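Local coordinates for type VI secretion system component (Escherichia coli O6, PDB 2P5Z), which is a component of the type VI secretion system, similar in structure to the phage T4 tail proteins gp27 and gp5, and probably forms part of the cell-puncturing device, at residues 47-52 and 106-111; 122-127 and 422-427. All coordinates share one frame; numbering follows the deposited sequence.

Interaction 1 (47-52 and 106-111)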
loop_
_atom_site.group_PDB
_atom_site.type_symbol
_atom_site.label_atom_id
_atom_site.label_comp_id
_atom_site.label_asym_id
_atom_site.label_seq_id
_atom_site.Cartn_x
_atom_site.Cartn_y
_atom_site.Cartn_z
ATOM N N ILE A 47 7.424 22.439 -13.172
ATOM C CA ILE A 47 8.221 23.424 -13.907
ATOM C C ILE A 47 8.848 24.411 -12.955
ATOM O O ILE A 47 8.149 25.136 -12.243
ATOM C CB ILE A 47 7.343 24.196 -14.886
ATOM C CG1 ILE A 47 6.633 23.224 -15.834
ATOM C CG2 ILE A 47 8.180 25.182 -15.681
ATOM C CD1 ILE A 47 5.481 23.839 -16.583
ATOM N N GLN A 48 10.173 24.426 -12.909
ATOM C CA GLN A 48 10.864 25.430 -12.099
ATOM C C GLN A 48 11.178 26.649 -12.928
ATOM O O GLN A 48 11.451 26.555 -14.129
ATOM C CB GLN A 48 12.144 24.895 -11.484
ATOM C CG GLN A 48 11.912 23.982 -10.322
ATOM C CD GLN A 48 13.182 23.672 -9.566
ATOM O OE1 GLN A 48 14.165 24.406 -9.654
ATOM N NE2 GLN A 48 13.166 22.587 -8.803
ATOM N N PHE A 49 11.113 27.798 -12.282
ATOM C CA PHE A 49 11.445 29.037 -12.945
ATOM C C PHE A 49 12.057 30.067 -12.008
ATOM O O PHE A 49 11.913 29.982 -10.778
ATOM C CB PHE A 49 10.247 29.604 -13.734
ATOM C CG PHE A 49 9.090 30.097 -12.889
ATOM C CD1 PHE A 49 8.996 31.441 -12.524
ATOM C CD2 PHE A 49 8.043 29.231 -12.544
ATOM C CE1 PHE A 49 7.899 31.914 -11.784
ATOM C CE2 PHE A 49 6.951 29.692 -11.803
ATOM C CZ PHE A 49 6.873 31.045 -11.431
ATOM N N THR A 50 12.751 31.039 -12.590
ATOM C CA THR A 50 13.242 32.156 -11.792
ATOM C C THR A 50 12.505 33.398 -12.195
ATOM O O THR A 50 11.968 33.476 -13.311
ATOM C CB THR A 50 14.761 32.369 -11.914
ATOM O OG1 THR A 50 15.134 32.380 -13.304
ATOM C CG2 THR A 50 15.497 31.242 -11.205
ATOM N N SER A 51 12.449 34.345 -11.263
ATOM C CA SER A 51 11.771 35.614 -11.482
ATOM C C SER A 51 12.431 36.744 -10.674
ATOM O O SER A 51 12.973 36.516 -9.586
ATOM C CB SER A 51 10.302 35.500 -11.094
ATOM O OG SER A 51 9.629 36.739 -11.277
ATOM N N SER A 52 12.354 37.963 -11.204
ATOM C CA SER A 52 12.824 39.168 -10.503
ATOM C C SER A 52 11.928 39.482 -9.311
ATOM O O SER A 52 12.351 40.109 -8.342
ATOM C CB SER A 52 12.822 40.362 -11.452
ATOM O OG SER A 52 12.971 39.921 -12.790
ATOM N N TYR A 106 11.029 29.389 -8.218
ATOM C CA TYR A 106 9.655 28.963 -7.984
ATOM C C TYR A 106 9.380 27.660 -8.684
ATOM O O TYR A 106 10.074 27.318 -9.640
ATOM C CB TYR A 106 8.636 29.993 -8.493
ATOM C CG TYR A 106 8.716 31.328 -7.801
ATOM C CD1 TYR A 106 9.441 32.382 -8.360
ATOM C CD2 TYR A 106 8.074 31.539 -6.583
ATOM C CE1 TYR A 106 9.525 33.610 -7.726
ATOM C CE2 TYR A 106 8.152 32.762 -5.938
ATOM C CZ TYR A 106 8.884 33.798 -6.512
ATOM O OH TYR A 106 8.961 35.026 -5.873
ATOM N N GLU A 107 8.354 26.944 -8.222
ATOM C CA GLU A 107 7.873 25.783 -8.963
ATOM C C GLU A 107 6.358 25.792 -9.146
ATOM O O GLU A 107 5.619 26.206 -8.254
ATOM C CB GLU A 107 8.337 24.485 -8.304
ATOM C CG GLU A 107 8.316 23.297 -9.247
ATOM C CD GLU A 107 8.821 22.023 -8.596
ATOM O OE1 GLU A 107 10.053 21.871 -8.470
ATOM O OE2 GLU A 107 7.991 21.164 -8.223
ATOM N N VAL A 108 5.900 25.375 -10.323
ATOM C CA VAL A 108 4.483 25.158 -10.526
ATOM C C VAL A 108 4.194 23.773 -11.082
ATOM O O VAL A 108 5.010 23.191 -11.812
ATOM C CB VAL A 108 3.817 26.224 -11.437
ATOM C CG1 VAL A 108 3.697 27.570 -10.715
ATOM C CG2 VAL A 108 4.553 26.351 -12.776
ATOM N N ARG A 109 3.023 23.245 -10.728
ATOM C CA ARG A 109 2.558 22.003 -11.306
ATOM C C ARG A 109 1.513 22.326 -12.356
ATOM O O ARG A 109 0.575 23.048 -12.090
ATOM C CB ARG A 109 1.980 21.092 -10.228
ATOM C CG ARG A 109 1.436 19.770 -10.762
ATOM C CD ARG A 109 1.329 18.754 -9.654
ATOM N NE ARG A 109 2.526 17.923 -9.578
ATOM C CZ ARG A 109 2.840 17.164 -8.537
ATOM N NH1 ARG A 109 2.057 17.149 -7.479
ATOM N NH2 ARG A 109 3.944 16.442 -8.547
ATOM N N LEU A 110 1.687 21.807 -13.558
ATOM C CA LEU A 110 0.760 22.072 -14.634
ATOM C C LEU A 110 0.070 20.768 -15.007
ATOM O O LEU A 110 0.715 19.784 -15.398
ATOM C CB LEU A 110 1.482 22.657 -15.851
ATOM C CG LEU A 110 0.562 22.786 -17.077
ATOM C CD1 LEU A 110 -0.470 23.886 -16.818
ATOM C CD2 LEU A 110 1.324 23.066 -18.368
ATOM N N GLU A 111 -1.249 20.754 -14.852
ATOM C CA GLU A 111 -2.055 19.582 -15.165
ATOM C C GLU A 111 -3.199 20.053 -16.053
ATOM O O GLU A 111 -3.540 21.243 -16.047
ATOM C CB GLU A 111 -2.578 18.951 -13.878
ATOM C CG GLU A 111 -1.495 18.585 -12.892
ATOM C CD GLU A 111 -1.955 17.641 -11.810
ATOM O OE1 GLU A 111 -2.111 18.101 -10.655
ATOM O OE2 GLU A 111 -2.144 16.438 -12.114
#
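Phe49 and Tyr106 form a hydrogen-bonded pair in the antiparallel beta ladder between strands 44-51 and 104-111, in the part of the chain assigned to the phage tail baseplate GPD family. Phe49 N donates to Tyr106 O, and Tyr106 N donates back to Phe49 O at 2.8 Å. Ile47 and Val108 form the next such pair, with Ile47 N to Val108 O at 2.9 Å and nearly straight. Gln48 and Glu107 are the non-hydrogen-bonded pair between them.

The side chains of both hydrogen-bonded pairs lie on one buried face of the strands. This is the well-packed side. The Phe49 chi1 of 68° puts CG between the backbone N and the carbonyl carbon and brings the ring back across the neighbouring strand. Tyr106 CB then sits over one face of that ring, 3.6 Å from Phe49 CZ. Val108 CG1 meets the ring at its edge. The two aromatic rings are inclined by 30° but offset, with little of one lying over the other. Tyr106 OH reaches past the contact to Asp53 O and Ile56 N. Phe68 of strand 65-70 touches Ile47 and Leu110 on this face.

The opposite face carries Gln48 and Glu107 and is partly exposed. Both chains are extended beyond CG, and their amide and carboxylate planes are only 19° apart. Gln48 OE1 is taken by Arg105 NE. Gln48 NE2 donates to Glu107 OE1 at 3.2 Å, nearly along the C-O axis of the carboxylate.

Interaction 2 (122-127 and 422-427)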
loop_
_atom_site.group_PDB
_atom_site.type_symbol
_atom_site.label_atom_id
_atom_site.label_comp_id
_atom_site.label_asym_id
_atom_site.label_seq_id
_atom_site.Cartn_x
_atom_site.Cartn_y
_atom_site.Cartn_z
ATOM N N GLN A 122 -18.745 12.924 -4.918
ATOM C CA GLN A 122 -20.110 12.700 -4.487
ATOM C C GLN A 122 -20.631 11.343 -4.923
ATOM O O GLN A 122 -20.250 10.841 -5.971
ATOM C CB GLN A 122 -21.020 13.805 -5.007
ATOM C CG GLN A 122 -21.014 15.062 -4.158
ATOM C CD GLN A 122 -22.258 15.909 -4.390
ATOM O OE1 GLN A 122 -22.402 16.554 -5.432
ATOM N NE2 GLN A 122 -23.171 15.900 -3.419
ATOM N N ASN A 123 -21.507 10.756 -4.113
ATOM C CA ASN A 123 -22.198 9.515 -4.489
ATOM C C ASN A 123 -23.343 9.730 -5.485
ATOM O O ASN A 123 -24.105 10.688 -5.373
ATOM C CB ASN A 123 -22.729 8.804 -3.249
ATOM C CG ASN A 123 -21.669 8.580 -2.200
ATOM O OD1 ASN A 123 -20.583 8.083 -2.495
ATOM N ND2 ASN A 123 -21.984 8.930 -0.960
ATOM N N ALA A 124 -23.476 8.836 -6.459
ATOM C CA ALA A 124 -24.533 9.001 -7.453
ATOM C C ALA A 124 -24.931 7.698 -8.118
ATOM O O ALA A 124 -24.106 6.805 -8.280
ATOM C CB ALA A 124 -24.109 10.007 -8.510
ATOM N N ILE A 125 -26.198 7.597 -8.519
ATOM C CA ILE A 125 -26.669 6.442 -9.295
ATOM C C ILE A 125 -27.155 6.947 -10.648
ATOM O O ILE A 125 -28.038 7.798 -10.725
ATOM C CB ILE A 125 -27.791 5.659 -8.556
ATOM C CG1 ILE A 125 -27.265 5.099 -7.243
ATOM C CG2 ILE A 125 -28.329 4.511 -9.398
ATOM C CD1 ILE A 125 -28.297 5.090 -6.154
ATOM N N TYR A 126 -26.560 6.434 -11.710
ATOM C CA TYR A 126 -26.810 6.936 -13.046
ATOM C C TYR A 126 -27.719 5.928 -13.661
ATOM O O TYR A 126 -27.524 4.733 -13.479
ATOM C CB TYR A 126 -25.500 7.085 -13.854
ATOM C CG TYR A 126 -24.592 8.180 -13.311
ATOM C CD1 TYR A 126 -23.638 7.905 -12.324
ATOM C CD2 TYR A 126 -24.709 9.492 -13.759
ATOM C CE1 TYR A 126 -22.836 8.901 -11.807
ATOM C CE2 TYR A 126 -23.903 10.501 -13.249
ATOM C CZ TYR A 126 -22.972 10.195 -12.278
ATOM O OH TYR A 126 -22.179 11.193 -11.766
ATOM N N GLN A 127 -28.717 6.422 -14.384
ATOM C CA GLN A 127 -29.890 5.642 -14.746
ATOM C C GLN A 127 -30.007 5.579 -16.269
ATOM O O GLN A 127 -30.116 6.618 -16.902
ATOM C CB GLN A 127 -31.115 6.319 -14.098
ATOM C CG GLN A 127 -32.376 5.482 -14.000
ATOM C CD GLN A 127 -32.283 4.380 -12.956
ATOM O OE1 GLN A 127 -31.756 4.586 -11.852
ATOM N NE2 GLN A 127 -32.810 3.201 -13.297
ATOM N N PRO A 422 -27.969 15.558 -6.764
ATOM C CA PRO A 422 -29.398 15.840 -6.941
ATOM C C PRO A 422 -30.065 14.992 -8.019
ATOM O O PRO A 422 -29.624 14.985 -9.172
ATOM C CB PRO A 422 -29.415 17.310 -7.366
ATOM C CG PRO A 422 -28.181 17.889 -6.775
ATOM C CD PRO A 422 -27.160 16.792 -6.832
ATOM N N GLY A 423 -31.106 14.261 -7.624
ATOM C CA GLY A 423 -31.859 13.405 -8.545
ATOM C C GLY A 423 -31.128 12.133 -8.927
ATOM O O GLY A 423 -31.526 11.426 -9.858
ATOM N N TYR A 424 -30.049 11.846 -8.207
ATOM C CA TYR A 424 -29.252 10.673 -8.478
ATOM C C TYR A 424 -29.208 9.785 -7.245
ATOM O O TYR A 424 -28.300 8.967 -7.094
ATOM C CB TYR A 424 -27.839 11.075 -8.876
ATOM C CG TYR A 424 -27.692 11.666 -10.253
ATOM C CD1 TYR A 424 -27.501 13.023 -10.426
ATOM C CD2 TYR A 424 -27.699 10.862 -11.374
ATOM C CE1 TYR A 424 -27.338 13.569 -11.679
ATOM C CE2 TYR A 424 -27.542 11.390 -12.640
ATOM C CZ TYR A 424 -27.355 12.746 -12.793
ATOM O OH TYR A 424 -27.186 13.284 -14.064
ATOM N N GLU A 425 -30.209 9.946 -6.385
ATOM C CA GLU A 425 -30.270 9.265 -5.097
ATOM C C GLU A 425 -31.150 8.029 -5.142
ATOM O O GLU A 425 -31.325 7.359 -4.132
ATOM C CB GLU A 425 -30.822 10.192 -4.006
ATOM C CG GLU A 425 -30.494 11.676 -4.160
ATOM C CD GLU A 425 -31.546 12.459 -4.949
ATOM O OE1 GLU A 425 -32.599 11.870 -5.288
ATOM O OE2 GLU A 425 -31.305 13.658 -5.237
ATOM N N SER A 426 -31.740 7.728 -6.291
ATOM C CA SER A 426 -32.763 6.698 -6.271
ATOM C C SER A 426 -32.350 5.407 -6.978
ATOM O O SER A 426 -31.638 5.424 -7.980
ATOM C CB SER A 426 -34.122 7.263 -6.715
ATOM O OG SER A 426 -34.421 6.966 -8.063
ATOM N N LEU A 427 -32.809 4.284 -6.445
ATOM C CA LEU A 427 -32.240 2.994 -6.772
ATOM C C LEU A 427 -33.336 1.946 -6.911
ATOM O O LEU A 427 -34.193 1.828 -6.033
ATOM C CB LEU A 427 -31.292 2.611 -5.638
ATOM C CG LEU A 427 -30.112 1.654 -5.777
ATOM C CD1 LEU A 427 -30.496 0.326 -5.246
ATOM C CD2 LEU A 427 -29.575 1.546 -7.197
#
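The backbones of 124-127 and 424-427 run at 69° to each other and are joined by one hydrogen bond, from Ile125 N to Tyr424 O at 2.9 Å. The donor lies in the carbonyl plane, on a lone pair of the oxygen.

Tyr424 carries one half of the contact. Its CB packs on Ala124 CB at 3.9 Å. Its chi1 of -73° turns CG away from the carbonyl carbon and lays the ring along segment 122-127. Ile125 O meets the edge of this ring in its plane, 3.2 Å from Tyr424 CD2. Further out, Tyr424 CE2 touches Tyr126 CD2 at 3.6 Å. The two rings are inclined by 50°, an oblique meeting that is neither a stack nor a T-shape. Tyr126 OH is hydrogen-bonded to Lys421 NZ, which ties the Tyr126 ring to the residue just before Pro422.

Ile125 fills the other half. Its CG2 branch lies 3.9 Å from Leu427 CD2, and its CD1 reaches Leu427 CB and CG. The two side chains cross at about a right angle. Ser426 takes part through its backbone, with its O 3.7 Å from Ile125 CG2.

The contact joins the region of the GPD family to the OB domain. Strand 124-127 pairs with strand 161-166, whose Met165 touches Ile125 and whose Gln163 touches Leu427. Helix 131-140 packs on Tyr126 through Ile134 and Ile138. On the OB side, strand 426-429 is an outermost strand of its five-stranded sheet within this chain and pairs with strand 409-412.

Overall arrangement
Interaction 1 comes first along the chain and is complete before interaction 2 opens. Their centres are 40 Å apart, and their nearest atoms are about 18 Å apart, so they do not touch. Strand 104-111 of interaction 1 is followed directly in the chain by strand 124-127 of interaction 2. The first contact stays inside the GPD family region. The second spans almost 300 residues and brings the OB domain against that region. Interaction 1 thus joins strands within the part that probably corresponds to gp27, and interaction 2 probably helps set how the OB domain, the gp5-like part, sits against it. No other chain of the three-chain assembly touches either contact.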